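Local coordinates for nicotinate-nucleotide diphosphorylase (Carboxylating) (Streptococcus pyogenes GA06023, PDB 5HUO), which is a quinolinate phosphoribosyltransferase, converting quinolinate and 5-phosphoribosyl 1-diphosphate into nicotinate ribonucleotide, carbon dioxide and diphosphate on the pathway to NAD, at residues K68-A73 and G112-E117; V150-D155 and T277-F282; L170-K175 and H186-S191; M223-V228 and I244-N249. All blocks are in the same frame, centred on the assembly; numbering follows the deposited sequence.

Contact 1: residues K68-A73 and G112-E117; sequences KVSLFA and GDLVLE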
loop_
_atom_site.group_PDB
_atom_site.type_symbol
_atom_site.label_atom_id
_atom_site.label_comp_id
_atom_site.label_asym_id
_atom_site.label_seq_id
_atom_site.Cartn_x
_atom_site.Cartn_y
_atom_site.Cartn_z
ATOM N N LYS A 68 -13.266 -29.680 13.387
ATOM C CA LYS A 68 -13.486 -30.008 12.008
ATOM C C LYS A 68 -14.840 -29.486 11.595
ATOM O O LYS A 68 -15.789 -29.595 12.333
ATOM C CB LYS A 68 -13.427 -31.510 11.762
ATOM C CG LYS A 68 -13.718 -31.906 10.319
ATOM C CD LYS A 68 -13.125 -33.258 9.883
ATOM C CE LYS A 68 -13.839 -34.490 10.448
ATOM N NZ LYS A 68 -15.324 -34.388 10.299
ATOM N N VAL A 69 -14.893 -28.935 10.382
ATOM C CA VAL A 69 -16.121 -28.447 9.767
ATOM C C VAL A 69 -16.154 -28.904 8.341
ATOM O O VAL A 69 -15.135 -29.016 7.706
ATOM C CB VAL A 69 -16.189 -26.943 9.649
ATOM C CG1 VAL A 69 -17.608 -26.513 9.286
ATOM C CG2 VAL A 69 -15.893 -26.312 10.943
ATOM N N SER A 70 -17.349 -29.133 7.841
ATOM C CA SER A 70 -17.559 -29.642 6.497
ATOM C C SER A 70 -18.147 -28.595 5.556
ATOM O O SER A 70 -19.068 -27.859 5.907
ATOM C CB SER A 70 -18.456 -30.874 6.551
ATOM O OG SER A 70 -17.774 -31.918 7.199
ATOM N N LEU A 71 -17.619 -28.579 4.357
ATOM C CA LEU A 71 -18.122 -27.740 3.308
ATOM C C LEU A 71 -19.046 -28.571 2.418
ATOM O O LEU A 71 -18.611 -29.544 1.821
ATOM C CB LEU A 71 -16.987 -27.185 2.467
ATOM C CG LEU A 71 -17.414 -26.347 1.242
ATOM C CD1 LEU A 71 -18.122 -25.060 1.613
ATOM C CD2 LEU A 71 -16.184 -26.054 0.410
ATOM N N PHE A 72 -20.301 -28.160 2.329
ATOM C CA PHE A 72 -21.308 -28.856 1.561
ATOM C C PHE A 72 -21.809 -28.007 0.398
ATOM O O PHE A 72 -22.097 -26.818 0.548
ATOM C CB PHE A 72 -22.519 -29.219 2.431
ATOM C CG PHE A 72 -22.254 -30.310 3.408
ATOM C CD1 PHE A 72 -22.195 -31.636 2.967
ATOM C CD2 PHE A 72 -22.087 -30.038 4.770
ATOM C CE1 PHE A 72 -21.895 -32.651 3.858
ATOM C CE2 PHE A 72 -21.827 -31.057 5.649
ATOM C CZ PHE A 72 -21.721 -32.356 5.194
ATOM N N ALA A 73 -21.941 -28.639 -0.744
ATOM C CA ALA A 73 -22.632 -28.014 -1.835
ATOM C C ALA A 73 -24.105 -28.041 -1.516
ATOM O O ALA A 73 -24.614 -29.048 -1.051
ATOM C CB ALA A 73 -22.363 -28.759 -3.135
ATOM N N GLY A 112 -25.854 -31.530 -1.367
ATOM C CA GLY A 112 -25.532 -32.448 -0.299
ATOM C C GLY A 112 -24.136 -32.994 -0.387
ATOM O O GLY A 112 -23.710 -33.729 0.507
ATOM N N ASP A 113 -23.433 -32.690 -1.482
ATOM C CA ASP A 113 -22.069 -33.221 -1.696
ATOM C C ASP A 113 -21.085 -32.650 -0.679
ATOM O O ASP A 113 -21.095 -31.464 -0.397
ATOM C CB ASP A 113 -21.543 -32.833 -3.040
ATOM C CG ASP A 113 -22.099 -33.622 -4.127
ATOM O OD1 ASP A 113 -22.985 -34.488 -3.837
ATOM O OD2 ASP A 113 -21.665 -33.363 -5.291
ATOM N N LEU A 114 -20.247 -33.529 -0.145
ATOM C CA LEU A 114 -19.177 -33.129 0.761
ATOM C C LEU A 114 -17.912 -32.751 -0.056
ATOM O O LEU A 114 -17.119 -33.598 -0.464
ATOM C CB LEU A 114 -18.867 -34.230 1.765
ATOM C CG LEU A 114 -17.611 -34.004 2.612
ATOM C CD1 LEU A 114 -17.800 -32.862 3.555
ATOM C CD2 LEU A 114 -17.285 -35.263 3.404
ATOM N N VAL A 115 -17.735 -31.462 -0.245
ATOM C CA VAL A 115 -16.651 -30.948 -1.063
ATOM C C VAL A 115 -15.301 -30.937 -0.324
ATOM O O VAL A 115 -14.295 -31.349 -0.846
ATOM C CB VAL A 115 -16.972 -29.533 -1.522
ATOM C CG1 VAL A 115 -15.818 -28.962 -2.346
ATOM C CG2 VAL A 115 -18.262 -29.527 -2.340
ATOM N N LEU A 116 -15.326 -30.495 0.915
ATOM C CA LEU A 116 -14.134 -30.425 1.746
ATOM C C LEU A 116 -14.455 -30.561 3.240
ATOM O O LEU A 116 -15.521 -30.175 3.693
ATOM C CB LEU A 116 -13.434 -29.072 1.563
ATOM C CG LEU A 116 -12.289 -28.947 0.605
ATOM C CD1 LEU A 116 -11.520 -27.698 0.989
ATOM C CD2 LEU A 116 -11.324 -30.108 0.589
ATOM N N GLU A 117 -13.450 -31.031 3.973
ATOM C CA GLU A 117 -13.415 -30.915 5.395
ATOM C C GLU A 117 -12.307 -29.991 5.737
ATOM O O GLU A 117 -11.233 -30.058 5.192
ATOM C CB GLU A 117 -13.218 -32.260 6.033
ATOM C CG GLU A 117 -14.511 -33.070 6.093
ATOM C CD GLU A 117 -14.295 -34.568 6.349
ATOM O OE1 GLU A 117 -13.225 -35.123 6.014
ATOM O OE2 GLU A 117 -15.266 -35.193 6.855
#
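Leu71 takes its partners from both Val115 and Leu116: its N donates to Leu116 O at 2.7 Å in a nearly straight bond, and its O accepts from Val115 N at 3.0 Å. With two residues set against one, the antiparallel pair contains a classic beta bulge, and Val115, helical in psi (-44°), carries its side chain to the same face as Leu71 and Leu116. There Leu71 CD2 lies alongside Val115 CG1 (4.0 Å), branched apolar groups well suited to a buried layer. Across the sheet, Ser70, Phe72, Leu114 and Glu117 share the other face. Leu114 CD1 rests on Ser70 CB, small enough to accept it, while the Phe72 ring has Gly112 O near its plane at one edge, CD1 to O 3.6 Å. At the partly exposed end, Lys68 bends at chi3 (74°) and chi4, bringing NZ to 3.5 Å from Glu117 OE2 in a long salt bridge. At the other end Ala73 N bonds to Asp113 O and Gly112 N to Ala73 O; the positive phi of Gly112 would press a CB against the preceding carbonyl. Asp113 OD2 accepts from Thr110 N. Strands 304-311 and 95-98 flank the pair in an antiparallel sheet; helix 82-92 touches Leu71, Val115 and Leu116, and helix 122-153 touches Val69 and Leu71.

Contact 2: residues V150-D155 and T277-F282; sequences VEALGD and TTISRF
With its CG1 turned away from the backbone N (chi1 -169°), Ile279 brings that branch to 3.9 Å from Leu153 CB, while chi1 of Leu153 (175°) carries CD1 toward Phe282 CB (4.1 Å), the two side chains crossing at about a right angle. The other branch of Ile279, CG2, reaches Ala152 CB at 3.6 Å; the small methyl of alanine lets the loop come close to the helix. At the partly exposed side of the contact, Ser280 CB sits 3.5 Å from Ala152 O, without any hydrogen bond between the two segments. Gly154, with phi 49°, turns the chain out of the helix, a conformation easy for a residue without CB, and Leu153 O is taken up by Arg283 NE. Asp155 then holds Gly284 N and pairs with Arg157. The apolar core extends to Val160 and Val290. In the alpha/beta barrel of quinolinate phosphoribosyltransferases, this joins the end of the long helix 122-153 to the connection between parallel strands 267-271 and 289-291.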
loop_
_atom_site.group_PDB
_atom_site.type_symbol
_atom_site.label_atom_id
_atom_site.label_comp_id
_atom_site.label_asym_id
_atom_site.label_seq_id
_atom_site.Cartn_x
_atom_site.Cartn_y
_atom_site.Cartn_z
ATOM N N VAL A 150 -22.719 -22.793 -22.436
ATOM C CA VAL A 150 -22.065 -23.695 -23.391
ATOM C C VAL A 150 -23.040 -24.786 -23.840
ATOM O O VAL A 150 -23.145 -25.074 -25.012
ATOM C CB VAL A 150 -20.778 -24.327 -22.806
ATOM C CG1 VAL A 150 -20.319 -25.519 -23.629
ATOM C CG2 VAL A 150 -19.679 -23.295 -22.768
ATOM N N GLU A 151 -23.709 -25.420 -22.883
ATOM C CA GLU A 151 -24.667 -26.444 -23.191
ATOM C C GLU A 151 -25.843 -25.932 -24.024
ATOM O O GLU A 151 -26.204 -26.527 -25.002
ATOM C CB GLU A 151 -25.211 -27.077 -21.946
ATOM C CG GLU A 151 -26.240 -28.133 -22.301
ATOM C CD GLU A 151 -26.305 -29.257 -21.322
ATOM O OE1 GLU A 151 -26.055 -29.022 -20.100
ATOM O OE2 GLU A 151 -26.656 -30.374 -21.810
ATOM N N ALA A 152 -26.436 -24.846 -23.601
ATOM C CA ALA A 152 -27.511 -24.210 -24.351
ATOM C C ALA A 152 -27.162 -23.934 -25.821
ATOM O O ALA A 152 -27.984 -24.053 -26.726
ATOM C CB ALA A 152 -27.915 -22.921 -23.681
ATOM N N LEU A 153 -25.916 -23.600 -26.053
ATOM C CA LEU A 153 -25.414 -23.355 -27.413
ATOM C C LEU A 153 -25.334 -24.666 -28.178
ATOM O O LEU A 153 -25.612 -24.716 -29.353
ATOM C CB LEU A 153 -24.018 -22.690 -27.360
ATOM C CG LEU A 153 -23.279 -22.459 -28.668
ATOM C CD1 LEU A 153 -24.096 -21.630 -29.625
ATOM C CD2 LEU A 153 -21.952 -21.792 -28.373
ATOM N N GLY A 154 -24.883 -25.712 -27.501
ATOM C CA GLY A 154 -24.705 -27.037 -28.109
ATOM C C GLY A 154 -23.950 -27.030 -29.428
ATOM O O GLY A 154 -24.380 -27.612 -30.397
ATOM N N ASP A 155 -22.824 -26.328 -29.466
ATOM C CA ASP A 155 -21.898 -26.406 -30.604
ATOM C C ASP A 155 -20.437 -26.202 -30.154
ATOM O O ASP A 155 -20.009 -25.099 -29.931
ATOM C CB ASP A 155 -22.312 -25.439 -31.702
ATOM C CG ASP A 155 -21.542 -25.671 -33.007
ATOM O OD1 ASP A 155 -20.578 -26.459 -33.025
ATOM O OD2 ASP A 155 -21.863 -25.039 -34.036
ATOM N N THR A 277 -31.600 -17.949 -23.326
ATOM C CA THR A 277 -32.666 -18.194 -24.334
ATOM C C THR A 277 -32.134 -17.990 -25.772
ATOM O O THR A 277 -32.326 -18.804 -26.657
ATOM C CB THR A 277 -33.930 -17.314 -24.067
ATOM O OG1 THR A 277 -33.564 -15.927 -24.032
ATOM C CG2 THR A 277 -34.575 -17.703 -22.738
ATOM N N THR A 278 -31.465 -16.874 -25.970
ATOM C CA THR A 278 -30.933 -16.463 -27.264
ATOM C C THR A 278 -29.761 -17.294 -27.803
ATOM O O THR A 278 -29.634 -17.503 -28.987
ATOM C CB THR A 278 -30.389 -15.052 -27.104
ATOM O OG1 THR A 278 -31.367 -14.265 -26.447
ATOM C CG2 THR A 278 -30.069 -14.457 -28.412
ATOM N N ILE A 279 -28.872 -17.741 -26.924
ATOM C CA ILE A 279 -27.582 -18.302 -27.372
ATOM C C ILE A 279 -27.716 -19.455 -28.408
ATOM O O ILE A 279 -26.850 -19.648 -29.224
ATOM C CB ILE A 279 -26.680 -18.710 -26.194
ATOM C CG1 ILE A 279 -25.278 -19.009 -26.697
ATOM C CG2 ILE A 279 -27.224 -19.931 -25.493
ATOM C CD1 ILE A 279 -24.223 -18.899 -25.643
ATOM N N SER A 280 -28.798 -20.224 -28.348
ATOM C CA SER A 280 -28.980 -21.418 -29.226
ATOM C C SER A 280 -29.129 -21.065 -30.712
ATOM O O SER A 280 -28.821 -21.863 -31.581
ATOM C CB SER A 280 -30.174 -22.212 -28.769
ATOM O OG SER A 280 -31.306 -21.370 -28.773
ATOM N N ARG A 281 -29.509 -19.826 -30.987
ATOM C CA ARG A 281 -29.659 -19.330 -32.376
ATOM C C ARG A 281 -28.369 -19.416 -33.187
ATOM O O ARG A 281 -28.400 -19.458 -34.407
ATOM C CB ARG A 281 -30.211 -17.885 -32.435
ATOM C CG ARG A 281 -29.210 -16.783 -32.185
ATOM C CD ARG A 281 -29.734 -15.369 -32.453
ATOM N NE ARG A 281 -29.207 -14.447 -31.410
ATOM C CZ ARG A 281 -28.981 -13.123 -31.452
ATOM N NH1 ARG A 281 -28.480 -12.529 -30.347
ATOM N NH2 ARG A 281 -29.214 -12.376 -32.539
ATOM N N PHE A 282 -27.230 -19.398 -32.517
ATOM C CA PHE A 282 -25.937 -19.439 -33.192
ATOM C C PHE A 282 -25.529 -20.857 -33.528
ATOM O O PHE A 282 -24.543 -21.066 -34.219
ATOM C CB PHE A 282 -24.849 -18.742 -32.373
ATOM C CG PHE A 282 -25.188 -17.341 -32.028
ATOM C CD1 PHE A 282 -24.934 -16.321 -32.912
ATOM C CD2 PHE A 282 -25.770 -17.043 -30.824
ATOM C CE1 PHE A 282 -25.255 -15.001 -32.597
ATOM C CE2 PHE A 282 -26.092 -15.745 -30.485
ATOM C CZ PHE A 282 -25.841 -14.716 -31.371
#

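Contact 3: residues L170-K175 and H186-S191; sequences LRLFEK and HRFNLS. With SO4 (sulfate ion), chain J.
The backbones stay apart, with Arg171 and Phe188 the nearest pair at 7.7 Å between CA atoms, and long side chains from the helix span the distance to the loop. Arg171 lays its methylenes over the Phe188 ring, CD above the centre at 3.9 Å from the centroid in a CH-pi contact. A bend at chi3 (-70°) then turns the guanidinium steeply to the ring plane and brings NH1 to 2.7 Å from Phe188 O; the same NH1 meets Asp49 of a second subunit. The backbone N of Leu172 lies near the ring plane at its edge, and its apolar CD1 approaches Phe188 CE1. Lys175 NZ bonds Arg187 O at 3.1 Å from above the carbonyl plane, while Asp162 is its stronger partner and Thr163 O another. Beyond the helix, His186 ND1 accepts Arg187 N (2.9 Å) in the ring plane, and His186 NE2 bonds Glu269. Arg187 extends so that NE (3.1 Å) and NH2 (2.8 Å) both donate in plane to one sulfate oxygen, O3. The sulfate is probably from the crystallisation liquor, but a site lined by Arg187 with Arg164 nearby is consistent with a pocket for the anionic substrates of this enzyme.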
loop_
_atom_site.group_PDB
_atom_site.type_symbol
_atom_site.label_atom_id
_atom_site.label_comp_id
_atom_site.label_asym_id
_atom_site.label_seq_id
_atom_site.Cartn_x
_atom_site.Cartn_y
_atom_site.Cartn_z
ATOM N N LEU A 170 -12.022 -7.728 -9.278
ATOM C CA LEU A 170 -12.062 -9.168 -9.222
ATOM C C LEU A 170 -11.965 -9.812 -10.653
ATOM O O LEU A 170 -12.208 -11.005 -10.792
ATOM C CB LEU A 170 -13.321 -9.687 -8.534
ATOM C CG LEU A 170 -13.490 -9.309 -7.088
ATOM C CD1 LEU A 170 -14.847 -9.757 -6.559
ATOM C CD2 LEU A 170 -12.377 -9.967 -6.276
ATOM N N ARG A 171 -11.559 -9.053 -11.644
ATOM C CA ARG A 171 -11.546 -9.553 -13.022
ATOM C C ARG A 171 -10.784 -10.876 -13.191
ATOM O O ARG A 171 -11.267 -11.806 -13.775
ATOM C CB ARG A 171 -10.973 -8.519 -14.001
ATOM C CG ARG A 171 -11.044 -8.970 -15.413
ATOM C CD ARG A 171 -10.768 -7.839 -16.352
ATOM N NE ARG A 171 -11.830 -6.858 -16.361
ATOM C CZ ARG A 171 -11.732 -5.639 -16.899
ATOM N NH1 ARG A 171 -10.620 -5.196 -17.443
ATOM N NH2 ARG A 171 -12.754 -4.797 -16.856
ATOM N N LEU A 172 -9.623 -10.921 -12.614
ATOM C CA LEU A 172 -8.821 -12.106 -12.607
ATOM C C LEU A 172 -9.568 -13.352 -12.177
ATOM O O LEU A 172 -9.378 -14.440 -12.746
ATOM C CB LEU A 172 -7.689 -11.883 -11.621
ATOM C CG LEU A 172 -6.631 -12.931 -11.529
ATOM C CD1 LEU A 172 -5.788 -12.881 -12.822
ATOM C CD2 LEU A 172 -5.771 -12.595 -10.358
ATOM N N PHE A 173 -10.355 -13.204 -11.136
ATOM C CA PHE A 173 -11.021 -14.341 -10.474
ATOM C C PHE A 173 -12.197 -14.752 -11.348
ATOM O O PHE A 173 -12.474 -15.932 -11.536
ATOM C CB PHE A 173 -11.558 -13.993 -9.066
ATOM C CG PHE A 173 -10.504 -13.699 -8.031
ATOM C CD1 PHE A 173 -9.925 -12.478 -7.940
ATOM C CD2 PHE A 173 -10.148 -14.620 -7.107
ATOM C CE1 PHE A 173 -8.947 -12.209 -6.989
ATOM C CE2 PHE A 173 -9.160 -14.363 -6.178
ATOM C CZ PHE A 173 -8.548 -13.155 -6.120
ATOM N N GLU A 174 -12.889 -13.778 -11.869
ATOM C CA GLU A 174 -14.048 -14.023 -12.725
ATOM C C GLU A 174 -13.614 -14.635 -14.042
ATOM O O GLU A 174 -14.211 -15.555 -14.532
ATOM C CB GLU A 174 -14.848 -12.744 -12.917
ATOM C CG GLU A 174 -15.401 -12.251 -11.578
ATOM C CD GLU A 174 -16.312 -11.049 -11.690
ATOM O OE1 GLU A 174 -16.239 -10.277 -12.700
ATOM O OE2 GLU A 174 -17.128 -10.850 -10.762
ATOM N N LYS A 175 -12.514 -14.165 -14.584
ATOM C CA LYS A 175 -11.995 -14.724 -15.844
ATOM C C LYS A 175 -11.705 -16.188 -15.612
ATOM O O LYS A 175 -11.903 -17.019 -16.497
ATOM C CB LYS A 175 -10.754 -13.976 -16.304
ATOM C CG LYS A 175 -11.074 -12.539 -16.729
ATOM C CD LYS A 175 -11.313 -12.414 -18.234
ATOM C CE LYS A 175 -11.868 -11.042 -18.581
ATOM N NZ LYS A 175 -12.013 -10.838 -20.045
ATOM N N HIS A 186 -11.600 -13.385 -23.188
ATOM C CA HIS A 186 -11.315 -12.311 -24.124
ATOM C C HIS A 186 -10.144 -11.531 -23.526
ATOM O O HIS A 186 -9.679 -11.837 -22.439
ATOM C CB HIS A 186 -12.577 -11.448 -24.287
ATOM C CG HIS A 186 -12.702 -10.811 -25.629
ATOM N ND1 HIS A 186 -11.714 -10.017 -26.168
ATOM C CD2 HIS A 186 -13.672 -10.893 -26.566
ATOM C CE1 HIS A 186 -12.058 -9.652 -27.385
ATOM N NE2 HIS A 186 -13.238 -10.179 -27.656
ATOM N N ARG A 187 -9.719 -10.450 -24.144
ATOM C CA ARG A 187 -8.740 -9.554 -23.519
ATOM C C ARG A 187 -9.119 -9.164 -22.123
ATOM O O ARG A 187 -10.325 -8.949 -21.793
ATOM C CB ARG A 187 -8.541 -8.308 -24.348
ATOM C CG ARG A 187 -9.720 -7.372 -24.402
ATOM C CD ARG A 187 -9.432 -6.185 -25.296
ATOM N NE ARG A 187 -10.576 -5.268 -25.305
ATOM C CZ ARG A 187 -10.498 -3.971 -25.568
ATOM N NH1 ARG A 187 -9.334 -3.407 -25.841
ATOM N NH2 ARG A 187 -11.592 -3.224 -25.546
ATOM N N PHE A 188 -8.125 -9.151 -21.285
ATOM C CA PHE A 188 -8.238 -8.762 -19.914
ATOM C C PHE A 188 -8.468 -7.282 -19.702
ATOM O O PHE A 188 -8.831 -6.826 -18.629
ATOM C CB PHE A 188 -6.904 -9.013 -19.244
ATOM C CG PHE A 188 -6.984 -9.092 -17.761
ATOM C CD1 PHE A 188 -7.490 -10.203 -17.138
ATOM C CD2 PHE A 188 -6.638 -7.995 -17.000
ATOM C CE1 PHE A 188 -7.596 -10.224 -15.772
ATOM C CE2 PHE A 188 -6.799 -7.982 -15.635
ATOM C CZ PHE A 188 -7.259 -9.109 -15.011
ATOM N N ASN A 189 -8.124 -6.511 -20.702
ATOM C CA ASN A 189 -7.711 -5.136 -20.509
ATOM C C ASN A 189 -7.866 -4.281 -21.702
ATOM O O ASN A 189 -7.874 -4.775 -22.793
ATOM C CB ASN A 189 -6.217 -5.179 -20.285
ATOM C CG ASN A 189 -5.857 -4.542 -19.049
ATOM O OD1 ASN A 189 -6.666 -3.871 -18.490
ATOM N ND2 ASN A 189 -4.670 -4.761 -18.577
ATOM N N LEU A 190 -7.774 -2.984 -21.496
ATOM C CA LEU A 190 -7.606 -2.040 -22.634
ATOM C C LEU A 190 -6.185 -2.042 -23.201
ATOM O O LEU A 190 -5.990 -1.617 -24.304
ATOM C CB LEU A 190 -7.969 -0.607 -22.250
ATOM C CG LEU A 190 -9.456 -0.409 -21.967
ATOM C CD1 LEU A 190 -9.725 0.959 -21.387
ATOM C CD2 LEU A 190 -10.283 -0.627 -23.230
ATOM N N SER A 191 -5.250 -2.573 -22.429
ATOM C CA SER A 191 -3.851 -2.697 -22.817
ATOM C C SER A 191 -3.505 -3.985 -23.558
ATOM O O SER A 191 -2.531 -4.080 -24.197
ATOM C CB SER A 191 -2.962 -2.588 -21.573
ATOM O OG SER A 191 -3.099 -1.332 -20.935
HETATM S S SO4 J . -14.508 -6.025 -24.422
HETATM O O1 SO4 J . -15.478 -6.782 -25.258
HETATM O O2 SO4 J . -13.610 -6.973 -23.721
HETATM O O3 SO4 J . -13.633 -5.102 -25.168
HETATM O O4 SO4 J . -15.321 -5.217 -23.509
#

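Contact 4: residues M223-V228 and I244-N249; sequences MVEVEV and IIMLDN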
loop_
_atom_site.group_PDB
_atom_site.type_symbol
_atom_site.label_atom_id
_atom_site.label_comp_id
_atom_site.label_asym_id
_atom_site.label_seq_id
_atom_site.Cartn_x
_atom_site.Cartn_y
_atom_site.Cartn_z
ATOM N N MET A 223 -3.203 -7.995 -31.189
ATOM C CA MET A 223 -4.346 -8.368 -32.030
ATOM C C MET A 223 -5.272 -7.196 -32.182
ATOM O O MET A 223 -5.350 -6.314 -31.318
ATOM C CB MET A 223 -5.158 -9.484 -31.438
ATOM C CG MET A 223 -4.402 -10.807 -31.428
ATOM S SD MET A 223 -3.923 -11.468 -33.072
ATOM C CE MET A 223 -3.627 -13.241 -32.714
ATOM N N VAL A 224 -5.915 -7.119 -33.338
ATOM C CA VAL A 224 -6.821 -6.022 -33.640
ATOM C C VAL A 224 -8.139 -6.604 -33.993
ATOM O O VAL A 224 -8.257 -7.481 -34.872
ATOM C CB VAL A 224 -6.327 -5.143 -34.798
ATOM C CG1 VAL A 224 -7.392 -4.142 -35.229
ATOM C CG2 VAL A 224 -5.102 -4.362 -34.384
ATOM N N GLU A 225 -9.140 -6.052 -33.343
ATOM C CA GLU A 225 -10.536 -6.425 -33.563
ATOM C C GLU A 225 -11.350 -5.179 -33.910
ATOM O O GLU A 225 -11.038 -4.091 -33.474
ATOM C CB GLU A 225 -11.125 -7.111 -32.319
ATOM C CG GLU A 225 -12.560 -7.566 -32.476
ATOM C CD GLU A 225 -13.071 -8.468 -31.349
ATOM O OE1 GLU A 225 -12.305 -8.869 -30.476
ATOM O OE2 GLU A 225 -14.270 -8.789 -31.344
ATOM N N VAL A 226 -12.396 -5.378 -34.713
ATOM C CA VAL A 226 -13.324 -4.299 -35.068
ATOM C C VAL A 226 -14.749 -4.724 -34.864
ATOM O O VAL A 226 -15.144 -5.778 -35.364
ATOM C CB VAL A 226 -13.245 -3.929 -36.550
ATOM C CG1 VAL A 226 -14.280 -2.871 -36.864
ATOM C CG2 VAL A 226 -11.894 -3.406 -36.900
ATOM N N GLU A 227 -15.516 -3.859 -34.205
ATOM C CA GLU A 227 -16.983 -4.018 -34.092
ATOM C C GLU A 227 -17.684 -3.413 -35.279
ATOM O O GLU A 227 -17.485 -2.263 -35.591
ATOM C CB GLU A 227 -17.561 -3.353 -32.845
ATOM C CG GLU A 227 -16.954 -3.784 -31.505
ATOM C CD GLU A 227 -17.613 -3.102 -30.303
ATOM O OE1 GLU A 227 -18.412 -2.125 -30.520
ATOM O OE2 GLU A 227 -17.326 -3.559 -29.155
ATOM N N VAL A 228 -18.504 -4.216 -35.919
ATOM C CA VAL A 228 -19.138 -3.874 -37.179
ATOM C C VAL A 228 -20.637 -4.121 -37.113
ATOM O O VAL A 228 -21.090 -5.177 -36.679
ATOM C CB VAL A 228 -18.498 -4.700 -38.302
ATOM C CG1 VAL A 228 -19.168 -4.476 -39.626
ATOM C CG2 VAL A 228 -17.032 -4.331 -38.409
ATOM N N ILE A 244 -9.854 -10.120 -35.994
ATOM C CA ILE A 244 -11.178 -10.504 -35.518
ATOM C C ILE A 244 -12.212 -9.467 -35.869
ATOM O O ILE A 244 -11.998 -8.284 -35.683
ATOM C CB ILE A 244 -11.227 -10.648 -33.998
ATOM C CG1 ILE A 244 -10.118 -11.586 -33.538
ATOM C CG2 ILE A 244 -12.621 -11.155 -33.574
ATOM C CD1 ILE A 244 -10.008 -11.751 -32.032
ATOM N N ILE A 245 -13.326 -9.940 -36.403
ATOM C CA ILE A 245 -14.470 -9.072 -36.726
ATOM C C ILE A 245 -15.618 -9.407 -35.807
ATOM O O ILE A 245 -15.962 -10.587 -35.666
ATOM C CB ILE A 245 -14.922 -9.235 -38.178
ATOM C CG1 ILE A 245 -13.792 -8.814 -39.110
ATOM C CG2 ILE A 245 -16.174 -8.402 -38.441
ATOM C CD1 ILE A 245 -14.091 -9.010 -40.581
ATOM N N MET A 246 -16.135 -8.393 -35.127
ATOM C CA MET A 246 -17.277 -8.568 -34.215
ATOM C C MET A 246 -18.551 -8.160 -34.905
ATOM O O MET A 246 -18.687 -7.027 -35.296
ATOM C CB MET A 246 -17.163 -7.727 -32.964
ATOM C CG MET A 246 -18.372 -7.912 -32.049
ATOM S SD MET A 246 -18.502 -6.759 -30.662
ATOM C CE MET A 246 -17.384 -7.478 -29.480
ATOM N N LEU A 247 -19.465 -9.104 -35.062
ATOM C CA LEU A 247 -20.796 -8.842 -35.672
ATOM C C LEU A 247 -21.736 -8.485 -34.558
ATOM O O LEU A 247 -22.108 -9.303 -33.752
ATOM C CB LEU A 247 -21.330 -10.039 -36.469
ATOM C CG LEU A 247 -20.377 -10.621 -37.527
ATOM C CD1 LEU A 247 -20.943 -11.862 -38.200
ATOM C CD2 LEU A 247 -20.005 -9.585 -38.576
ATOM N N ASP A 248 -22.085 -7.226 -34.516
ATOM C CA ASP A 248 -22.810 -6.666 -33.371
ATOM C C ASP A 248 -24.332 -6.723 -33.567
ATOM O O ASP A 248 -24.864 -6.113 -34.486
ATOM C CB ASP A 248 -22.357 -5.223 -33.135
ATOM C CG ASP A 248 -22.806 -4.669 -31.797
ATOM O OD1 ASP A 248 -23.525 -5.351 -31.016
ATOM O OD2 ASP A 248 -22.405 -3.512 -31.548
ATOM N N ASN A 249 -24.987 -7.494 -32.699
ATOM C CA ASN A 249 -26.458 -7.629 -32.646
ATOM C C ASN A 249 -27.097 -7.810 -34.023
ATOM O O ASN A 249 -28.134 -7.274 -34.312
ATOM C CB ASN A 249 -27.089 -6.452 -31.891
#
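Met246 N donates to Val226 O at 2.8 Å in an almost straight bond, the shortest of five backbone hydrogen bonds that knit the two parallel strands. Val226 and Val228 each use both N and O, in the ladder expected of parallel strands. Glu227 OE2 forms a salt bridge with Lys197, which may ease the nearness of Asp248 OD2, 4.4 Å from Glu227 OE1. The long, unbranched Met246 lies side by side with the methylenes of Glu227, SD 3.5 Å from CG. Glu225, extended with CG anti to N (chi1 -178°), crosses Ile244 so that CD lies 3.5 Å from CG2, and its OE2 reaches Met246 CB. On the other face Val228 CG2 meets Ile245 CG2 (4.2 Å), beta-branched residues that suit strands, and helix 231-240 covers both. The side chain of Met246 comes within about 5 Å (nearest atoms) of a bound sulfate ion, probably from the crystallisation liquor. Strand 224-228, helix 231-240 and strand 244-248 make a beta-alpha-beta crossover, the repeating element of alpha/beta barrels, here with Glu225 and Glu227 on the face opposite that helix.

Overall arrangement
Along the chain contact 1 comes first, in the N-terminal domain, while contacts 2, 3 and 4 belong to the C-terminal domain. Helix 122-153 follows strand 114-119 of contact 1, covers that sheet and ends in contact 2, so one long helix joins the N-terminal sheet to the barrel; the centres of contacts 1 and 2 lie about 33 Å apart. The loop closed by contact 2 encloses contacts 3 and 4, in series. Contact 4 lies inside the parallel sheet, its centre about 44 Å from that of contact 1. Contacts 3 and 4 meet where His186 CE1 approaches Glu225 OE1 at 3.2 Å; both touch the same neighbouring subunit of the hexamer and together border the sulfate site, consistent with an anion-binding pocket.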